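Local coordinates for thiamine pyrophosphokinase (Bacillus subtilis, PDB 3LM8), which catalyses the ATP-dependent transfer of pyrophosphate to thiamine, giving thiamine diphosphate and AMP, and serves in thiamine salvage, at residues 34-37 with 38-42; 111-114 with 115-118; 21-24 with 25-28. The protein carries 1 engineered substitution. All blocks are in the same frame, centred on the assembly; numbering follows the deposited sequence.

Contact 1: 34-37 with 38-42; sequences GTVT and LLDAG
The Asp40 carboxylate is the flat group here, and one of its faces lies under the carbonyl oxygen of Val36, with Asp40 CG 3.5 Å from Val36 O. On the same side, but slanting out past one oxygen, comes a methyl of the valine: Val36 CG1 is 4.0 Å from Asp40 OD2. The two side chains run alongside each other, pointing the same way. Asp40 carries its CG beside the backbone N and anti to the carbonyl carbon (chi1 -64°), which tips the acid back over the preceding turn. The strongest polar partner of OD2 is Lys12, whose NZ makes a salt bridge with it.

Beneath these side chains runs a regular helical ladder. Leu38 N donates to Gly34 O at 2.9 Å, and Leu39, Asp40 and Ala41 repeat the i to i+4 pattern on Thr35, Val36 and Thr37. This is helix 33-41, the connection between strands 26-31 and 47-49 in a beta-alpha-beta unit of the catalytic domain. A Schellman motif ends it: Gly42, with phi at 107°, is the C-prime residue, Ile43 N bonds to Leu38 O, and Gly42 N makes a weak bond to Leu39 O. A side chain at Gly42 would run into the carbonyl oxygen of Ala41.

Leu38 folds back on the first turn, its CD1 3.9 Å from Thr35 CA, and it packs against Val7 of strand 3-7 and against Pro45. Leu39 rests its CD1 on the Thr35 carbonyl, 3.6 Å from Thr35 O; with Thr35 and Val36 it also packs on Ile63 of helix 57-66. Thr37, next to Lys12 and Val7, makes a weak hydrogen bond through OG1 with Lys33 O, and its side chain lies about 5 Å from a bound magnesium ion.

Contact 2: 111-114 with 115-118; sequences LGNI and QLLY
On helix 107-122, Ile114 and Leu117 meet by their outermost methyls, Ile114 CD1 and Leu117 CD1 being 3.9 Å apart, and the two side chains cross obliquely. Leu117 also lays its CB 3.3 Å from Ile114 O. That carbonyl accepts the N-H of Leu117 at 3.1 Å between N and O, an i to i+3 bond whose donor stands 61° out of the carbonyl plane.

The helix links strands 96-100 and 126-131 in a beta-alpha-beta unit, and this pair forms its sheet-facing side, packing on Leu129 and on Ile136 of strand 134-139. The i to i+4 bonds here, Gln115 N to Leu111 O and Leu116 N to Gly112 O, are both weak.

Leu116 leans back along the previous turn, its CG 3.8 Å from Asn113 CA, and reaches Leu82, Asp83 and Leu86 of helix 81-92. An alanine here would be expected to leave a gap between the two helices and is likely to strip the apolar cover from Leu82 and Leu86. Asn113, itself against Leu82, makes a weak hydrogen bond through ND2 to Ile102 O.

Gln115 leaves the helix with a bend in its chain, leaning toward the previous turn. Its CG lies beside the backbone N (chi1 -53°), 3.4 Å from Leu111 O; the bend at chi2 then carries the amide so that OE1 is 3.9 Å from Ile114 CG2. Phe160 touches both Ile114 and Gln115.

Contact 3: 21-24 with 25-28; sequences YTDE and HTLW
The backbone N-H of His25 points at the Asp23 carboxylate in a fairly straight bond, with His25 N 2.7 Å from Asp23 OD2. The donor comes from above the carboxylate plane, 65° out of it. Asp23 can offer this oxygen because its CG is anti to the backbone N and beside its own carbonyl carbon (chi1 163°), and the side-chain bond to the second residue on makes an Asx turn. Superposed on it is a type I beta turn from Asp23 to Thr26, closed by Thr26 N donating to Asp23 O at 3.2 Å. One aspartate thus ties down two successive N-H groups where the chain doubles back.

At the outer end of the turn, Glu24 and His25 lie side by side. Glu24 CG sits squarely over a face of the imidazole, 3.3 Å from the His25 ring centroid, in a CH-pi contact, and the carboxylate beyond is turned 37° from the ring plane.

On the inner side Trp28 reaches back to the start of 21-24. Tyr21 CB is 3.9 Å from Trp28 CH2, and Thr22 CG2 is 4.0 Å from Trp28 NE1. Thr26 CG2 covers part of one indole face, toward the rim. The Thr22 hydroxyl is hydrogen-bonded to Thr19 O, and the Tyr21 ring makes a T-shaped contact with Phe100.

The turn leads into strand 26-31, which runs between strands 3-7 and 47-49. His25 and Leu27 bond through their backbones to Thr3, Leu27 also to Asn5, and Trp28 to Val46, while the indole packs on Val7, Leu18 and Ile43.

Along the chain the order is contact 3, contact 1, contact 2, and all three belong to the catalytic domain with its central, largely parallel sheet. Contact 3 leads into strand 26-31, and helix 33-41, which carries contact 1, follows directly; their centres are 14 Å apart and they touch, Leu38 CD2 lying 3.6 Å from Trp28 CE3. Contact 2 is on helix 107-122, its centre about 23 Å from each of the others, and meets neither. In the sheet, strands 3-7 and 96-100 separate strand 26-31 from strand 126-131, which follows that helix. The thiamine pocket, with Tyr174 and Leu176, is built from residues much later in the chain.

Contact 1: 34-37 with 38-42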
loop_
_atom_site.group_PDB
_atom_site.type_symbol
_atom_site.label_atom_id
_atom_site.label_comp_id
_atom_site.label_asym_id
_atom_site.label_seq_id
_atom_site.Cartn_x
_atom_site.Cartn_y
_atom_site.Cartn_z
ATOM N N GLY A 34 14.261 -3.263 -2.875
ATOM C CA GLY A 34 13.270 -2.699 -3.767
ATOM C C GLY A 34 13.844 -1.920 -4.923
ATOM O O GLY A 34 13.362 -2.051 -6.049
ATOM N N THR A 35 14.853 -1.092 -4.670
ATOM C CA THR A 35 15.426 -0.347 -5.776
ATOM C C THR A 35 16.023 -1.345 -6.771
ATOM O O THR A 35 16.008 -1.109 -7.971
ATOM C CB THR A 35 16.487 0.698 -5.316
ATOM O OG1 THR A 35 17.671 0.547 -6.108
ATOM C CG2 THR A 35 16.807 0.554 -3.847
ATOM N N VAL A 36 16.524 -2.472 -6.273
ATOM C CA VAL A 36 17.064 -3.502 -7.157
ATOM C C VAL A 36 15.916 -4.011 -8.040
ATOM O O VAL A 36 16.064 -4.150 -9.253
ATOM C CB VAL A 36 17.667 -4.702 -6.352
ATOM C CG1 VAL A 36 17.799 -5.929 -7.247
ATOM C CG2 VAL A 36 19.045 -4.327 -5.789
ATOM N N THR A 37 14.771 -4.280 -7.417
ATOM C CA THR A 37 13.589 -4.758 -8.123
ATOM C C THR A 37 13.188 -3.800 -9.238
ATOM O O THR A 37 12.797 -4.215 -10.337
ATOM C CB THR A 37 12.391 -4.890 -7.174
ATOM O OG1 THR A 37 12.801 -5.547 -5.974
ATOM C CG2 THR A 37 11.301 -5.712 -7.809
ATOM N N LEU A 38 13.271 -2.507 -8.949
ATOM C CA LEU A 38 12.905 -1.499 -9.931
ATOM C C LEU A 38 13.777 -1.589 -11.185
ATOM O O LEU A 38 13.287 -1.506 -12.310
ATOM C CB LEU A 38 13.022 -0.103 -9.308
ATOM C CG LEU A 38 11.983 0.286 -8.258
ATOM C CD1 LEU A 38 12.456 1.520 -7.523
ATOM C CD2 LEU A 38 10.649 0.555 -8.916
ATOM N N LEU A 39 15.076 -1.757 -10.981
ATOM C CA LEU A 39 16.010 -1.845 -12.088
ATOM C C LEU A 39 15.739 -3.051 -12.960
ATOM O O LEU A 39 15.822 -2.964 -14.182
ATOM C CB LEU A 39 17.447 -1.872 -11.557
ATOM C CG LEU A 39 18.107 -0.490 -11.437
ATOM C CD1 LEU A 39 17.089 0.554 -10.999
ATOM C CD2 LEU A 39 19.269 -0.562 -10.463
ATOM N N ASP A 40 15.405 -4.177 -12.340
ATOM C CA ASP A 40 15.126 -5.376 -13.112
ATOM C C ASP A 40 13.941 -5.139 -14.035
ATOM O O ASP A 40 13.949 -5.571 -15.186
ATOM C CB ASP A 40 14.846 -6.575 -12.193
ATOM C CG ASP A 40 16.058 -6.961 -11.333
ATOM O OD1 ASP A 40 17.211 -6.654 -11.715
ATOM O OD2 ASP A 40 15.854 -7.590 -10.272
ATOM N N ALA A 41 12.930 -4.436 -13.532
ATOM C CA ALA A 41 11.726 -4.144 -14.303
ATOM C C ALA A 41 11.969 -3.083 -15.361
ATOM O O ALA A 41 11.214 -2.980 -16.313
ATOM C CB ALA A 41 10.604 -3.698 -13.376
ATOM N N GLY A 42 13.008 -2.279 -15.189
ATOM C CA GLY A 42 13.301 -1.265 -16.183
ATOM C C GLY A 42 12.964 0.128 -15.726
ATOM O O GLY A 42 13.046 1.083 -16.492
#

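Contact 2: 111-114 with 115-118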
loop_
_atom_site.group_PDB
_atom_site.type_symbol
_atom_site.label_atom_id
_atom_site.label_comp_id
_atom_site.label_asym_id
_atom_site.label_seq_id
_atom_site.Cartn_x
_atom_site.Cartn_y
_atom_site.Cartn_z
ATOM N N LEU A 111 2.843 -6.523 8.976
ATOM C CA LEU A 111 2.185 -5.860 10.100
ATOM C C LEU A 111 2.694 -4.427 10.266
ATOM O O LEU A 111 1.941 -3.516 10.627
ATOM C CB LEU A 111 2.415 -6.623 11.414
ATOM C CG LEU A 111 1.462 -7.729 11.861
ATOM C CD1 LEU A 111 0.046 -7.409 11.411
ATOM C CD2 LEU A 111 1.914 -9.050 11.293
ATOM N N GLY A 112 3.986 -4.241 10.019
ATOM C CA GLY A 112 4.559 -2.927 10.137
ATOM C C GLY A 112 3.912 -2.058 9.084
ATOM O O GLY A 112 3.133 -1.156 9.399
ATOM N N ASN A 113 4.208 -2.353 7.821
ATOM C CA ASN A 113 3.670 -1.574 6.708
ATOM C C ASN A 113 2.225 -1.127 6.952
ATOM O O ASN A 113 1.850 -0.000 6.621
ATOM C CB ASN A 113 3.819 -2.369 5.405
ATOM C CG ASN A 113 5.260 -2.828 5.171
ATOM O OD1 ASN A 113 6.193 -2.034 5.258
ATOM N ND2 ASN A 113 5.442 -4.111 4.879
ATOM N N ILE A 114 1.429 -2.003 7.557
ATOM C CA ILE A 114 0.038 -1.692 7.877
ATOM C C ILE A 114 -0.065 -0.457 8.777
ATOM O O ILE A 114 -0.906 0.418 8.560
ATOM C CB ILE A 114 -0.628 -2.882 8.571
ATOM C CG1 ILE A 114 -1.027 -3.918 7.521
ATOM C CG2 ILE A 114 -1.827 -2.412 9.403
ATOM C CD1 ILE A 114 -2.122 -3.438 6.590
ATOM N N GLN A 115 0.791 -0.384 9.787
ATOM C CA GLN A 115 0.780 0.763 10.683
ATOM C C GLN A 115 1.092 2.023 9.883
ATOM O O GLN A 115 0.583 3.101 10.186
ATOM C CB GLN A 115 1.823 0.596 11.782
ATOM C CG GLN A 115 1.731 -0.717 12.546
ATOM C CD GLN A 115 0.471 -0.831 13.383
ATOM O OE1 GLN A 115 -0.480 -1.519 13.005
ATOM N NE2 GLN A 115 0.460 -0.151 14.533
ATOM N N LEU A 116 1.936 1.888 8.864
ATOM C CA LEU A 116 2.308 3.023 8.022
ATOM C C LEU A 116 1.072 3.731 7.471
ATOM O O LEU A 116 1.062 4.953 7.338
ATOM C CB LEU A 116 3.187 2.561 6.844
ATOM C CG LEU A 116 4.641 2.122 7.088
ATOM C CD1 LEU A 116 5.431 3.266 7.677
ATOM C CD2 LEU A 116 4.685 0.947 8.032
ATOM N N LEU A 117 0.040 2.961 7.142
ATOM C CA LEU A 117 -1.190 3.527 6.599
ATOM C C LEU A 117 -1.860 4.508 7.570
ATOM O O LEU A 117 -2.597 5.421 7.158
ATOM C CB LEU A 117 -2.164 2.402 6.277
ATOM C CG LEU A 117 -1.724 1.440 5.184
ATOM C CD1 LEU A 117 -2.593 0.186 5.222
ATOM C CD2 LEU A 117 -1.815 2.145 3.847
ATOM N N TYR A 118 -1.607 4.293 8.857
ATOM C CA TYR A 118 -2.165 5.123 9.910
ATOM C C TYR A 118 -1.643 6.540 9.763
ATOM O O TYR A 118 -2.380 7.505 9.943
ATOM C CB TYR A 118 -1.782 4.569 11.287
ATOM C CG TYR A 118 -2.490 5.271 12.420
ATOM C CD1 TYR A 118 -3.869 5.166 12.567
ATOM C CD2 TYR A 118 -1.797 6.105 13.298
ATOM C CE1 TYR A 118 -4.543 5.878 13.548
ATOM C CE2 TYR A 118 -2.468 6.826 14.289
ATOM C CZ TYR A 118 -3.843 6.709 14.400
ATOM O OH TYR A 118 -4.535 7.443 15.333
#

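Contact 3: 21-24 with 25-28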
loop_
_atom_site.group_PDB
_atom_site.type_symbol
_atom_site.label_atom_id
_atom_site.label_comp_id
_atom_site.label_asym_id
_atom_site.label_seq_id
_atom_site.Cartn_x
_atom_site.Cartn_y
_atom_site.Cartn_z
ATOM N N TYR A 21 2.143 0.227 -14.255
ATOM C CA TYR A 21 1.879 1.278 -13.283
ATOM C C TYR A 21 2.672 2.531 -13.636
ATOM O O TYR A 21 2.550 3.567 -12.966
ATOM C CB TYR A 21 2.240 0.801 -11.863
ATOM C CG TYR A 21 1.136 0.030 -11.164
ATOM C CD1 TYR A 21 0.024 0.691 -10.636
ATOM C CD2 TYR A 21 1.201 -1.360 -11.031
ATOM C CE1 TYR A 21 -1.000 -0.011 -9.990
ATOM C CE2 TYR A 21 0.178 -2.077 -10.385
ATOM C CZ TYR A 21 -0.918 -1.395 -9.867
ATOM O OH TYR A 21 -1.928 -2.086 -9.226
ATOM N N THR A 22 3.483 2.437 -14.686
ATOM C CA THR A 22 4.288 3.577 -15.128
ATOM C C THR A 22 3.422 4.569 -15.906
ATOM O O THR A 22 2.607 4.178 -16.749
ATOM C CB THR A 22 5.453 3.137 -16.041
ATOM O OG1 THR A 22 4.923 2.549 -17.231
ATOM C CG2 THR A 22 6.347 2.112 -15.336
ATOM N N ASP A 23 3.608 5.852 -15.612
ATOM C CA ASP A 23 2.858 6.925 -16.260
ATOM C C ASP A 23 3.638 8.222 -16.106
ATOM O O ASP A 23 4.483 8.334 -15.212
ATOM C CB ASP A 23 1.488 7.080 -15.607
ATOM C CG ASP A 23 0.833 8.399 -15.942
ATOM O OD1 ASP A 23 0.422 8.588 -17.108
ATOM O OD2 ASP A 23 0.741 9.254 -15.037
ATOM N N GLU A 24 3.336 9.203 -16.954
ATOM C CA GLU A 24 4.029 10.490 -16.928
ATOM C C GLU A 24 3.877 11.268 -15.618
ATOM O O GLU A 24 4.666 12.166 -15.343
ATOM C CB GLU A 24 3.579 11.368 -18.109
ATOM C CG GLU A 24 2.665 12.543 -17.734
ATOM C CD GLU A 24 2.314 13.441 -18.922
ATOM O OE1 GLU A 24 3.236 14.032 -19.528
ATOM O OE2 GLU A 24 1.109 13.563 -19.246
ATOM N N HIS A 25 2.872 10.937 -14.813
ATOM C CA HIS A 25 2.682 11.637 -13.539
ATOM C C HIS A 25 2.855 10.703 -12.343
ATOM O O HIS A 25 2.166 10.816 -11.325
ATOM C CB HIS A 25 1.306 12.296 -13.504
ATOM C CG HIS A 25 1.128 13.348 -14.550
ATOM N ND1 HIS A 25 1.915 14.479 -14.606
ATOM C CD2 HIS A 25 0.268 13.434 -15.592
ATOM C CE1 HIS A 25 1.548 15.215 -15.638
ATOM N NE2 HIS A 25 0.551 14.604 -16.253
ATOM N N THR A 26 3.799 9.783 -12.481
ATOM C CA THR A 26 4.092 8.822 -11.440
ATOM C C THR A 26 5.607 8.701 -11.249
ATOM O O THR A 26 6.307 8.162 -12.109
ATOM C CB THR A 26 3.487 7.438 -11.813
ATOM O OG1 THR A 26 2.071 7.477 -11.619
ATOM C CG2 THR A 26 4.089 6.315 -10.963
ATOM N N LEU A 27 6.108 9.226 -10.132
ATOM C CA LEU A 27 7.533 9.143 -9.803
ATOM C C LEU A 27 7.758 7.868 -9.008
ATOM O O LEU A 27 6.874 7.416 -8.258
ATOM C CB LEU A 27 7.962 10.312 -8.926
ATOM C CG LEU A 27 7.764 11.702 -9.514
ATOM C CD1 LEU A 27 7.588 12.720 -8.387
ATOM C CD2 LEU A 27 8.948 12.035 -10.422
ATOM N N TRP A 28 8.944 7.296 -9.157
ATOM C CA TRP A 28 9.285 6.084 -8.430
ATOM C C TRP A 28 10.459 6.269 -7.471
ATOM O O TRP A 28 11.347 7.096 -7.694
ATOM C CB TRP A 28 9.627 4.955 -9.393
ATOM C CG TRP A 28 8.514 4.493 -10.268
ATOM C CD1 TRP A 28 8.177 4.992 -11.485
ATOM C CD2 TRP A 28 7.673 3.345 -10.056
ATOM N NE1 TRP A 28 7.193 4.218 -12.063
ATOM C CE2 TRP A 28 6.865 3.202 -11.206
ATOM C CE3 TRP A 28 7.531 2.422 -9.011
ATOM C CZ2 TRP A 28 5.928 2.171 -11.342
ATOM C CZ3 TRP A 28 6.600 1.396 -9.150
ATOM C CH2 TRP A 28 5.813 1.280 -10.307
#